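Local coordinates for glyoxalase family protein, putative (Bacillus anthracis, PDB 2QQZ) that is of unknown function but belongs to the glyoxalase/bleomycin resistance/dioxygenase superfamily, whose members often act as metal-dependent enzymes or drug-binding proteins, at residues D12-E23 with Q58-F68; A102-Y110 with R118-N126. All coordinates share one frame; numbering follows the deposited sequence. Where two conformers were deposited one is given.

Contact 1 (D12-E23 with Q58-F68); sequences DHVQVAAPVGCE and QEIHIGVEQNF. With SO4 (sulfate ion), chain E.
The rings of H13 and H61 form an offset stack, centroids 3.9 Å apart and planes at 12°. W52 also stacks on H61. At the H13 ring edge, in plane, ND1 gives a nearly straight hydrogen bond of 2.7 Å to the anti lone pair of D12 OD2. H61 NE2 gives a similar bond of 2.8 Å to E59 OE1, in the ring plane but 21° out of the carboxylate plane. Water 2, also in this ring plane, is hydrogen-bonded to ND1 and donates to Q15 OE1. H13 CG sits between the backbone N and carbonyl carbon (chi1 68°), bringing its ring over H61. A18 CA and P19 CD lie over one face of F68.

Strands 12-18 and 58-64 run parallel beneath the two histidines, bonded as from H61 N to V14 O at 2.9 Å. On the face away from the histidines V16 CG2 meets I60 CD1 at 3.5 Å, and Y30 covers this side. H13 to Q15 also pair with a strand of the second subunit.

Water 1 donates to both D12 OD2 and E59 OE1, which lie 4.5 Å apart. It probably eases the repulsion between two carboxylates that each fix a histidine's rotation.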
loop_
_atom_site.group_PDB
_atom_site.type_symbol
_atom_site.label_atom_id
_atom_site.label_comp_id
_atom_site.label_asym_id
_atom_site.label_seq_id
_atom_site.Cartn_x
_atom_site.Cartn_y
_atom_site.Cartn_z
ATOM N N ASP A 12 5.662 5.574 -2.709
ATOM C CA ASP A 12 6.595 5.075 -3.680
ATOM C C ASP A 12 6.210 3.649 -4.128
ATOM O O ASP A 12 6.210 3.322 -5.310
ATOM C CB ASP A 12 8.003 5.083 -3.101
ATOM C CG ASP A 12 9.015 4.528 -4.067
ATOM O OD1 ASP A 12 9.548 5.303 -4.857
ATOM O OD2 ASP A 12 9.249 3.315 -4.071
ATOM N N HIS A 13 5.884 2.809 -3.168
ATOM C CA HIS A 13 5.525 1.435 -3.489
ATOM C C HIS A 13 4.817 0.827 -2.300
ATOM O O HIS A 13 4.816 1.388 -1.225
ATOM C CB HIS A 13 6.774 0.554 -3.902
ATOM C CG HIS A 13 7.743 0.295 -2.792
ATOM N ND1 HIS A 13 8.820 1.125 -2.548
ATOM C CD2 HIS A 13 7.827 -0.703 -1.889
ATOM C CE1 HIS A 13 9.512 0.662 -1.522
ATOM N NE2 HIS A 13 8.927 -0.448 -1.101
ATOM N N VAL A 14 4.184 -0.323 -2.534
ATOM C CA VAL A 14 3.662 -1.171 -1.474
ATOM C C VAL A 14 4.375 -2.520 -1.524
ATOM O O VAL A 14 4.661 -3.071 -2.605
ATOM C CB VAL A 14 2.110 -1.370 -1.571
ATOM C CG1 VAL A 14 1.424 -0.071 -1.295
ATOM C CG2 VAL A 14 1.675 -1.936 -2.978
ATOM N N GLN A 15 4.704 -3.019 -0.346
ATOM C CA GLN A 15 5.311 -4.315 -0.235
ATOM C C GLN A 15 4.214 -5.305 0.154
ATOM O O GLN A 15 3.592 -5.153 1.193
ATOM C CB GLN A 15 6.464 -4.286 0.780
ATOM C CG GLN A 15 6.887 -5.740 1.036
ATOM C CD GLN A 15 8.346 -5.934 1.027
ATOM O OE1 GLN A 15 9.022 -5.617 0.053
ATOM N NE2 GLN A 15 8.860 -6.452 2.113
ATOM N N VAL A 16 3.971 -6.311 -0.690
ATOM C CA VAL A 16 2.966 -7.391 -0.470
ATOM C C VAL A 16 3.741 -8.679 -0.156
ATOM O O VAL A 16 4.730 -8.982 -0.819
ATOM C CB VAL A 16 2.151 -7.571 -1.764
ATOM C CG1 VAL A 16 1.221 -8.800 -1.737
ATOM C CG2 VAL A 16 1.357 -6.281 -2.061
ATOM N N ALA A 17 3.335 -9.404 0.878
ATOM C CA ALA A 17 4.130 -10.563 1.297
ATOM C C ALA A 17 3.639 -11.801 0.541
ATOM O O ALA A 17 2.490 -11.823 0.055
ATOM C CB ALA A 17 4.041 -10.738 2.770
ATOM N N ALA A 18 4.497 -12.815 0.471
ATOM C CA ALA A 18 4.222 -14.053 -0.228
ATOM C C ALA A 18 5.172 -15.098 0.312
ATOM O O ALA A 18 6.204 -14.765 0.934
ATOM C CB ALA A 18 4.431 -13.848 -1.721
ATOM N N PRO A 19 4.842 -16.378 0.118
ATOM C CA PRO A 19 5.786 -17.362 0.632
ATOM C C PRO A 19 7.073 -17.566 -0.187
ATOM O O PRO A 19 7.146 -17.199 -1.369
ATOM C CB PRO A 19 4.970 -18.662 0.643
ATOM C CG PRO A 19 3.867 -18.463 -0.357
ATOM C CD PRO A 19 3.627 -16.979 -0.464
ATOM N N VAL A 20 8.038 -18.256 0.422
ATOM C CA VAL A 20 9.251 -18.628 -0.331
ATOM C C VAL A 20 8.819 -19.420 -1.572
ATOM O O VAL A 20 7.918 -20.248 -1.483
ATOM C CB VAL A 20 10.150 -19.485 0.568
ATOM C CG1 VAL A 20 11.428 -19.861 -0.116
ATOM C CG2 VAL A 20 10.442 -18.725 1.862
ATOM N N GLY A 21 9.465 -19.195 -2.712
ATOM C CA GLY A 21 9.137 -19.915 -3.944
ATOM C C GLY A 21 8.006 -19.298 -4.742
ATOM O O GLY A 21 7.564 -19.874 -5.713
ATOM N N CYS A 22 7.563 -18.104 -4.376
ATOM C CA CYS A 22 6.331 -17.523 -4.947
ATOM C C CYS A 22 6.483 -16.965 -6.373
ATOM O O CYS A 22 5.457 -16.603 -6.987
ATOM C CB CYS A 22 5.851 -16.346 -4.075
ATOM S SG CYS A 22 7.106 -14.992 -4.064
ATOM N N GLU A 23 7.727 -16.858 -6.880
ATOM C CA GLU A 23 8.008 -15.992 -8.035
ATOM C C GLU A 23 7.219 -16.375 -9.271
ATOM O O GLU A 23 6.726 -15.502 -9.980
ATOM C CB GLU A 23 9.513 -15.944 -8.336
ATOM C CG GLU A 23 10.372 -15.254 -7.268
ATOM C CD GLU A 23 10.779 -16.150 -6.097
ATOM O OE1 GLU A 23 10.369 -17.329 -6.043
ATOM O OE2 GLU A 23 11.508 -15.655 -5.212
ATOM N N GLN A 58 4.122 4.243 -9.621
ATOM C CA GLN A 58 4.390 3.437 -8.446
ATOM C C GLN A 58 4.845 2.004 -8.812
ATOM O O GLN A 58 4.928 1.624 -10.018
ATOM C CB GLN A 58 3.158 3.410 -7.506
ATOM C CG GLN A 58 2.790 4.743 -6.861
ATOM C CD GLN A 58 1.987 5.637 -7.793
ATOM O OE1 GLN A 58 1.008 5.197 -8.368
ATOM N NE2 GLN A 58 2.394 6.905 -7.944
ATOM N N GLU A 59 5.188 1.238 -7.771
ATOM C CA GLU A 59 5.584 -0.168 -7.908
ATOM C C GLU A 59 4.876 -1.021 -6.866
ATOM O O GLU A 59 4.435 -0.529 -5.852
ATOM C CB GLU A 59 7.104 -0.350 -7.696
ATOM C CG GLU A 59 7.879 0.603 -8.576
ATOM C CD GLU A 59 9.381 0.659 -8.307
ATOM O OE1 GLU A 59 9.917 0.232 -7.237
ATOM O OE2 GLU A 59 10.055 1.182 -9.221
ATOM N N ILE A 60 4.778 -2.314 -7.139
ATOM C CA ILE A 60 4.355 -3.258 -6.115
ATOM C C ILE A 60 5.536 -4.220 -5.960
ATOM O O ILE A 60 6.055 -4.686 -6.953
ATOM C CB ILE A 60 2.990 -3.978 -6.469
ATOM C CG1 ILE A 60 2.542 -4.873 -5.297
ATOM C CG2 ILE A 60 3.088 -4.808 -7.756
ATOM C CD1 ILE A 60 1.229 -5.562 -5.533
ATOM N N HIS A 61 5.988 -4.459 -4.726
ATOM C CA HIS A 61 7.110 -5.304 -4.485
ATOM C C HIS A 61 6.541 -6.553 -3.789
ATOM O O HIS A 61 5.967 -6.479 -2.703
ATOM C CB HIS A 61 8.194 -4.671 -3.589
ATOM C CG HIS A 61 8.834 -3.449 -4.161
ATOM N ND1 HIS A 61 9.910 -2.835 -3.553
ATOM C CD2 HIS A 61 8.658 -2.815 -5.349
ATOM C CE1 HIS A 61 10.287 -1.806 -4.289
ATOM N NE2 HIS A 61 9.560 -1.783 -5.392
ATOM N N ILE A 62 6.700 -7.701 -4.429
ATOM C CA ILE A 62 6.287 -8.984 -3.797
ATOM C C ILE A 62 7.510 -9.489 -3.061
ATOM O O ILE A 62 8.529 -9.862 -3.690
ATOM C CB ILE A 62 5.783 -10.010 -4.843
ATOM C CG1 ILE A 62 4.703 -9.402 -5.782
ATOM C CG2 ILE A 62 5.336 -11.265 -4.106
ATOM C CD1 ILE A 62 3.517 -8.792 -4.948
ATOM N N GLY A 63 7.432 -9.483 -1.721
ATOM C CA GLY A 63 8.539 -9.866 -0.868
ATOM C C GLY A 63 8.252 -11.196 -0.190
ATOM O O GLY A 63 7.136 -11.443 0.346
ATOM N N VAL A 64 9.272 -12.042 -0.199
ATOM C CA VAL A 64 9.214 -13.414 0.291
ATOM C C VAL A 64 9.216 -13.381 1.817
ATOM O O VAL A 64 10.021 -12.634 2.435
ATOM C CB VAL A 64 10.421 -14.237 -0.250
ATOM C CG1 VAL A 64 10.736 -15.354 0.667
ATOM C CG2 VAL A 64 10.077 -14.820 -1.577
ATOM N N GLU A 65 8.317 -14.179 2.427
ATOM C CA GLU A 65 8.273 -14.292 3.884
ATOM C C GLU A 65 8.128 -15.742 4.311
ATOM O O GLU A 65 7.143 -16.428 3.974
ATOM C CB GLU A 65 7.125 -13.441 4.456
ATOM C CG GLU A 65 7.274 -11.925 4.229
ATOM C CD GLU A 65 8.458 -11.262 4.981
ATOM O OE1 GLU A 65 9.107 -11.922 5.830
ATOM O OE2 GLU A 65 8.732 -10.055 4.727
ATOM N N GLN A 66 9.099 -16.245 5.056
ATOM C CA GLN A 66 8.990 -17.548 5.558
ATOM C C GLN A 66 7.782 -17.683 6.498
ATOM O O GLN A 66 7.124 -18.738 6.513
ATOM C CB GLN A 66 10.262 -17.841 6.331
ATOM C CG GLN A 66 10.309 -19.094 6.923
ATOM C CD GLN A 66 11.496 -19.178 7.860
ATOM O OE1 GLN A 66 12.125 -18.163 8.207
ATOM N NE2 GLN A 66 11.808 -20.369 8.265
ATOM N N ASN A 67 7.489 -16.608 7.232
ATOM C CA ASN A 67 6.327 -16.597 8.143
ATOM C C ASN A 67 5.152 -15.863 7.491
ATOM O O ASN A 67 4.462 -15.115 8.116
ATOM C CB ASN A 67 6.694 -15.980 9.474
ATOM C CG ASN A 67 7.621 -16.861 10.283
ATOM O OD1 ASN A 67 8.636 -16.380 10.814
ATOM N ND2 ASN A 67 7.303 -18.159 10.364
ATOM N N PHE A 68 4.956 -16.074 6.199
ATOM C CA PHE A 68 3.875 -15.426 5.488
ATOM C C PHE A 68 2.451 -15.644 6.114
ATOM O O PHE A 68 2.030 -16.790 6.412
ATOM C CB PHE A 68 3.872 -15.885 4.037
ATOM C CG PHE A 68 2.678 -15.407 3.252
ATOM C CD1 PHE A 68 2.467 -14.070 3.035
ATOM C CD2 PHE A 68 1.781 -16.339 2.688
ATOM C CE1 PHE A 68 1.358 -13.611 2.303
ATOM C CE2 PHE A 68 0.669 -15.917 1.983
ATOM C CZ PHE A 68 0.476 -14.565 1.731
HETATM S S SO4 E . 1.682 10.172 -9.232
HETATM O O1 SO4 E . 2.961 10.268 -8.522
HETATM O O2 SO4 E . 1.388 11.481 -9.795
HETATM O O3 SO4 E . 1.688 9.136 -10.260
HETATM O O4 SO4 E . 0.551 9.852 -8.385
HETATM O O HOH W 1 11.212 1.442 -5.328
HETATM O O HOH W 2 11.016 -3.499 -1.219
HETATM O O HOH W 3 7.007 -19.263 3.029
#

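Contact 2 (A102-Y110 with R118-N126); sequences ARPDVIRFY and RIEFMENKN. With SO4 (sulfate ion), chain D.
E120 reaches beside the Y110 ring and toward R108, and its two carboxylate oxygens have different partners. OE1 lies at the edge of the Y110 ring, 3.6 Å from CE1, and accepts a hydrogen bond from H75. OE2 makes a long salt bridge of 3.7 Å to R108 NH1 and accepts a firmer bond of 2.6 Å from water 4. R108 NH2 is paired with D100.

The guanidinium of R118 lies flat on the Y110 ring, planes at 8°. The bend in its chain at chi3 (-80°) turns the group over the ring. Its NH1 and NH2 both donate to one sulfate oxygen, O1, with NH1 at 3.1 Å.

Strands 106-112 and 118-124 form an antiparallel beta hairpin. Two hydrogen-bonded pairs, I107 with E123 and F109 with F121, each carry two backbone bonds. F109 N to F121 O is 2.9 Å. On their face F121 CB sits over the F109 ring, and F86 of helix 83-92 packs against both rings.

At the open end of the hairpin K125 uses its backbone and its side chain. K125 N donates to D105 O at 3.0 Å, nearly straight. K125 NZ donates to P104 O at 2.7 Å and also to water 5, which in turn donates to V106 O.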
loop_
_atom_site.group_PDB
_atom_site.type_symbol
_atom_site.label_atom_id
_atom_site.label_comp_id
_atom_site.label_asym_id
_atom_site.label_seq_id
_atom_site.Cartn_x
_atom_site.Cartn_y
_atom_site.Cartn_z
ATOM N N ALA A 102 -20.312 0.241 -1.643
ATOM C CA ALA A 102 -20.591 1.116 -0.496
ATOM C C ALA A 102 -20.229 2.579 -0.768
ATOM O O ALA A 102 -20.810 3.469 -0.200
ATOM C CB ALA A 102 -19.899 0.593 0.761
ATOM N N ARG A 103 -19.298 2.807 -1.693
ATOM C CA ARG A 103 -18.770 4.134 -2.007
ATOM C C ARG A 103 -19.306 4.463 -3.415
ATOM O O ARG A 103 -18.792 3.950 -4.414
ATOM C CB ARG A 103 -17.234 4.050 -1.933
ATOM C CG ARG A 103 -16.545 5.374 -1.744
ATOM C CD ARG A 103 -15.028 5.250 -1.840
ATOM N NE ARG A 103 -14.524 6.545 -2.291
ATOM C CZ ARG A 103 -13.272 6.828 -2.516
ATOM N NH1 ARG A 103 -12.312 5.907 -2.347
ATOM N NH2 ARG A 103 -12.981 8.055 -2.926
ATOM N N PRO A 104 -20.365 5.285 -3.506
ATOM C CA PRO A 104 -21.203 5.405 -4.736
ATOM C C PRO A 104 -20.622 6.283 -5.873
ATOM O O PRO A 104 -21.117 6.234 -6.996
ATOM C CB PRO A 104 -22.540 5.979 -4.215
ATOM C CG PRO A 104 -22.167 6.776 -2.991
ATOM C CD PRO A 104 -20.825 6.190 -2.433
ATOM N N ASP A 105 -19.602 7.064 -5.516
ATOM C CA ASP A 105 -18.797 7.899 -6.415
ATOM C C ASP A 105 -17.691 7.081 -7.147
ATOM O O ASP A 105 -17.021 7.576 -8.069
ATOM C CB ASP A 105 -18.155 9.046 -5.594
ATOM C CG ASP A 105 -17.619 8.583 -4.219
ATOM O OD1 ASP A 105 -18.399 8.012 -3.423
ATOM O OD2 ASP A 105 -16.413 8.805 -3.918
ATOM N N VAL A 106 -17.527 5.824 -6.741
ATOM C CA VAL A 106 -16.431 4.982 -7.202
ATOM C C VAL A 106 -16.915 3.569 -7.541
ATOM O O VAL A 106 -17.707 2.956 -6.827
ATOM C CB VAL A 106 -15.277 4.937 -6.159
ATOM C CG1 VAL A 106 -14.215 3.960 -6.569
ATOM C CG2 VAL A 106 -14.595 6.314 -6.001
ATOM N N ILE A 107 -16.421 3.029 -8.636
ATOM C CA ILE A 107 -16.663 1.644 -8.956
ATOM C C ILE A 107 -15.459 0.915 -8.446
ATOM O O ILE A 107 -14.314 1.364 -8.642
ATOM C CB ILE A 107 -16.788 1.440 -10.499
ATOM C CG1 ILE A 107 -17.967 2.268 -11.013
ATOM C CG2 ILE A 107 -16.921 -0.069 -10.872
ATOM C CD1 ILE A 107 -18.163 2.262 -12.547
ATOM N N ARG A 108 -15.666 -0.228 -7.817
ATOM C CA ARG A 108 -14.506 -0.940 -7.310
ATOM C C ARG A 108 -14.811 -2.373 -6.968
ATOM O O ARG A 108 -15.964 -2.759 -6.765
ATOM C CB ARG A 108 -13.973 -0.212 -6.087
ATOM C CG ARG A 108 -14.868 -0.314 -4.890
ATOM C CD ARG A 108 -14.264 0.465 -3.785
ATOM N NE ARG A 108 -15.231 0.456 -2.674
ATOM C CZ ARG A 108 -14.972 0.822 -1.419
ATOM N NH1 ARG A 108 -13.762 1.257 -1.070
ATOM N NH2 ARG A 108 -15.950 0.772 -0.530
ATOM N N PHE A 109 -13.769 -3.169 -6.878
ATOM C CA PHE A 109 -13.933 -4.586 -6.565
ATOM C C PHE A 109 -12.619 -5.143 -6.028
ATOM O O PHE A 109 -11.524 -4.541 -6.247
ATOM C CB PHE A 109 -14.408 -5.375 -7.796
ATOM C CG PHE A 109 -13.411 -5.448 -8.934
ATOM C CD1 PHE A 109 -12.461 -6.464 -8.980
ATOM C CD2 PHE A 109 -13.435 -4.515 -9.964
ATOM C CE1 PHE A 109 -11.577 -6.561 -10.031
ATOM C CE2 PHE A 109 -12.526 -4.579 -11.035
ATOM C CZ PHE A 109 -11.591 -5.580 -11.063
ATOM N N TYR A 110 -12.709 -6.298 -5.359
ATOM C CA TYR A 110 -11.529 -6.932 -4.768
ATOM C C TYR A 110 -11.290 -8.231 -5.483
ATOM O O TYR A 110 -12.220 -8.874 -5.960
ATOM C CB TYR A 110 -11.757 -7.245 -3.297
ATOM C CG TYR A 110 -12.300 -6.109 -2.501
ATOM C CD1 TYR A 110 -11.550 -4.945 -2.330
ATOM C CD2 TYR A 110 -13.529 -6.204 -1.850
ATOM C CE1 TYR A 110 -12.027 -3.878 -1.586
ATOM C CE2 TYR A 110 -14.010 -5.128 -1.066
ATOM C CZ TYR A 110 -13.262 -3.977 -0.966
ATOM O OH TYR A 110 -13.672 -2.882 -0.207
ATOM N N ARG A 118 -5.606 -9.752 -0.397
ATOM C CA ARG A 118 -6.616 -8.875 -1.030
ATOM C C ARG A 118 -5.954 -7.705 -1.776
ATOM O O ARG A 118 -5.032 -7.040 -1.256
ATOM C CB ARG A 118 -7.538 -8.321 0.016
ATOM C CG ARG A 118 -8.561 -7.299 -0.503
ATOM C CD ARG A 118 -9.782 -7.277 0.483
ATOM N NE ARG A 118 -10.669 -8.419 0.195
ATOM C CZ ARG A 118 -11.924 -8.548 0.646
ATOM N NH1 ARG A 118 -12.456 -7.625 1.451
ATOM N NH2 ARG A 118 -12.629 -9.629 0.340
ATOM N N ILE A 119 -6.454 -7.446 -2.975
ATOM C CA ILE A 119 -6.041 -6.312 -3.821
ATOM C C ILE A 119 -7.376 -5.679 -4.241
ATOM O O ILE A 119 -8.319 -6.424 -4.569
ATOM C CB ILE A 119 -5.380 -6.811 -5.144
ATOM C CG1 ILE A 119 -4.132 -7.618 -4.817
ATOM C CG2 ILE A 119 -5.078 -5.625 -6.099
ATOM C CD1 ILE A 119 -3.060 -6.834 -4.032
ATOM N N GLU A 120 -7.435 -4.346 -4.250
ATOM C CA GLU A 120 -8.609 -3.620 -4.702
ATOM C C GLU A 120 -8.301 -2.849 -5.977
ATOM O O GLU A 120 -7.171 -2.333 -6.162
ATOM C CB GLU A 120 -9.004 -2.642 -3.625
ATOM C CG GLU A 120 -10.157 -1.652 -4.086
ATOM C CD GLU A 120 -10.431 -0.626 -3.025
ATOM O OE1 GLU A 120 -10.031 -0.878 -1.843
ATOM O OE2 GLU A 120 -11.009 0.448 -3.373
ATOM N N PHE A 121 -9.256 -2.863 -6.904
ATOM C CA PHE A 121 -9.240 -2.056 -8.115
ATOM C C PHE A 121 -10.405 -1.080 -8.086
ATOM O O PHE A 121 -11.551 -1.458 -7.716
ATOM C CB PHE A 121 -9.278 -2.977 -9.314
ATOM C CG PHE A 121 -8.104 -3.923 -9.369
ATOM C CD1 PHE A 121 -6.822 -3.453 -9.676
ATOM C CD2 PHE A 121 -8.263 -5.267 -9.076
ATOM C CE1 PHE A 121 -5.741 -4.314 -9.744
ATOM C CE2 PHE A 121 -7.183 -6.108 -9.116
ATOM C CZ PHE A 121 -5.924 -5.627 -9.451
HETATM N N MSE A 122 -10.129 0.194 -8.420
HETATM C CA MSE A 122 -11.165 1.222 -8.408
HETATM C C MSE A 122 -11.043 2.242 -9.551
HETATM O O MSE A 122 -9.962 2.455 -10.041
HETATM C CB MSE A 122 -11.079 2.023 -7.127
HETATM C CG MSE A 122 -9.698 2.626 -6.901
HETATM SE SE MSE A 122 -9.947 3.874 -5.405
HETATM C CE MSE A 122 -10.566 5.460 -6.441
ATOM N N GLU A 123 -12.165 2.875 -9.915
ATOM C CA GLU A 123 -12.157 4.021 -10.812
ATOM C C GLU A 123 -13.258 4.974 -10.400
ATOM O O GLU A 123 -14.332 4.538 -9.977
ATOM C CB GLU A 123 -12.338 3.528 -12.259
ATOM C CG GLU A 123 -12.134 4.613 -13.311
ATOM C CD GLU A 123 -12.381 4.125 -14.713
ATOM O OE1 GLU A 123 -13.109 3.125 -14.900
ATOM O OE2 GLU A 123 -11.864 4.760 -15.657
ATOM N N ASN A 124 -13.015 6.279 -10.483
ATOM C CA ASN A 124 -14.132 7.213 -10.319
ATOM C C ASN A 124 -15.205 7.030 -11.384
ATOM O O ASN A 124 -14.907 6.727 -12.565
ATOM C CB ASN A 124 -13.632 8.647 -10.294
ATOM C CG ASN A 124 -12.593 8.849 -9.222
ATOM O OD1 ASN A 124 -12.708 8.306 -8.131
ATOM N ND2 ASN A 124 -11.549 9.591 -9.536
ATOM N N LYS A 125 -16.452 7.185 -10.967
ATOM C CA LYS A 125 -17.556 7.243 -11.918
ATOM C C LYS A 125 -17.499 8.555 -12.718
ATOM O O LYS A 125 -17.114 9.594 -12.206
ATOM C CB LYS A 125 -18.903 7.140 -11.208
ATOM C CG LYS A 125 -19.249 5.765 -10.695
ATOM C CD LYS A 125 -20.766 5.569 -10.677
ATOM C CE LYS A 125 -21.137 4.192 -10.135
ATOM N NZ LYS A 125 -21.691 4.200 -8.739
ATOM N N ASN A 126 -17.876 8.489 -13.987
ATOM C CA ASN A 126 -17.982 9.679 -14.869
ATOM C C ASN A 126 -19.340 10.416 -14.738
ATOM O O ASN A 126 -20.422 9.812 -14.888
ATOM C CB ASN A 126 -17.756 9.297 -16.354
ATOM C CG ASN A 126 -16.383 8.669 -16.608
ATOM O OD1 ASN A 126 -15.889 7.847 -15.814
ATOM N ND2 ASN A 126 -15.752 9.068 -17.724
HETATM S S SO4 D . -15.340 -9.267 3.310
HETATM O O1 SO4 D . -15.245 -8.817 1.938
HETATM O O2 SO4 D . -15.298 -8.171 4.258
HETATM O O3 SO4 D . -16.618 -9.976 3.384
HETATM O O4 SO4 D . -14.301 -10.209 3.641
HETATM O O HOH W 4 -11.872 2.950 -3.291
HETATM O O HOH W 5 -20.363 1.908 -6.859
#

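In the fold
Contact 1 closes before contact 2 opens along the chain. Their centres are 24 Å apart, on opposite sides of the chain's centre, and their nearest atoms are about 5 Å apart. Each lies in its own four-stranded mixed sheet of strand order 1-4-3-2. Contact 1 joins the first and fourth strands of its sheet, in parallel. Contact 2 joins the third and fourth strands of the other, antiparallel. Two such beta-alpha-beta-beta-beta modules are characteristic of the glyoxalase superfamily. Both contacts touch the second subunit: D12 and H13 of one chain pack on M122 and E120 of the other. The contact 1 sheet of one chain therefore meets the contact 2 sheet of the other across the interface.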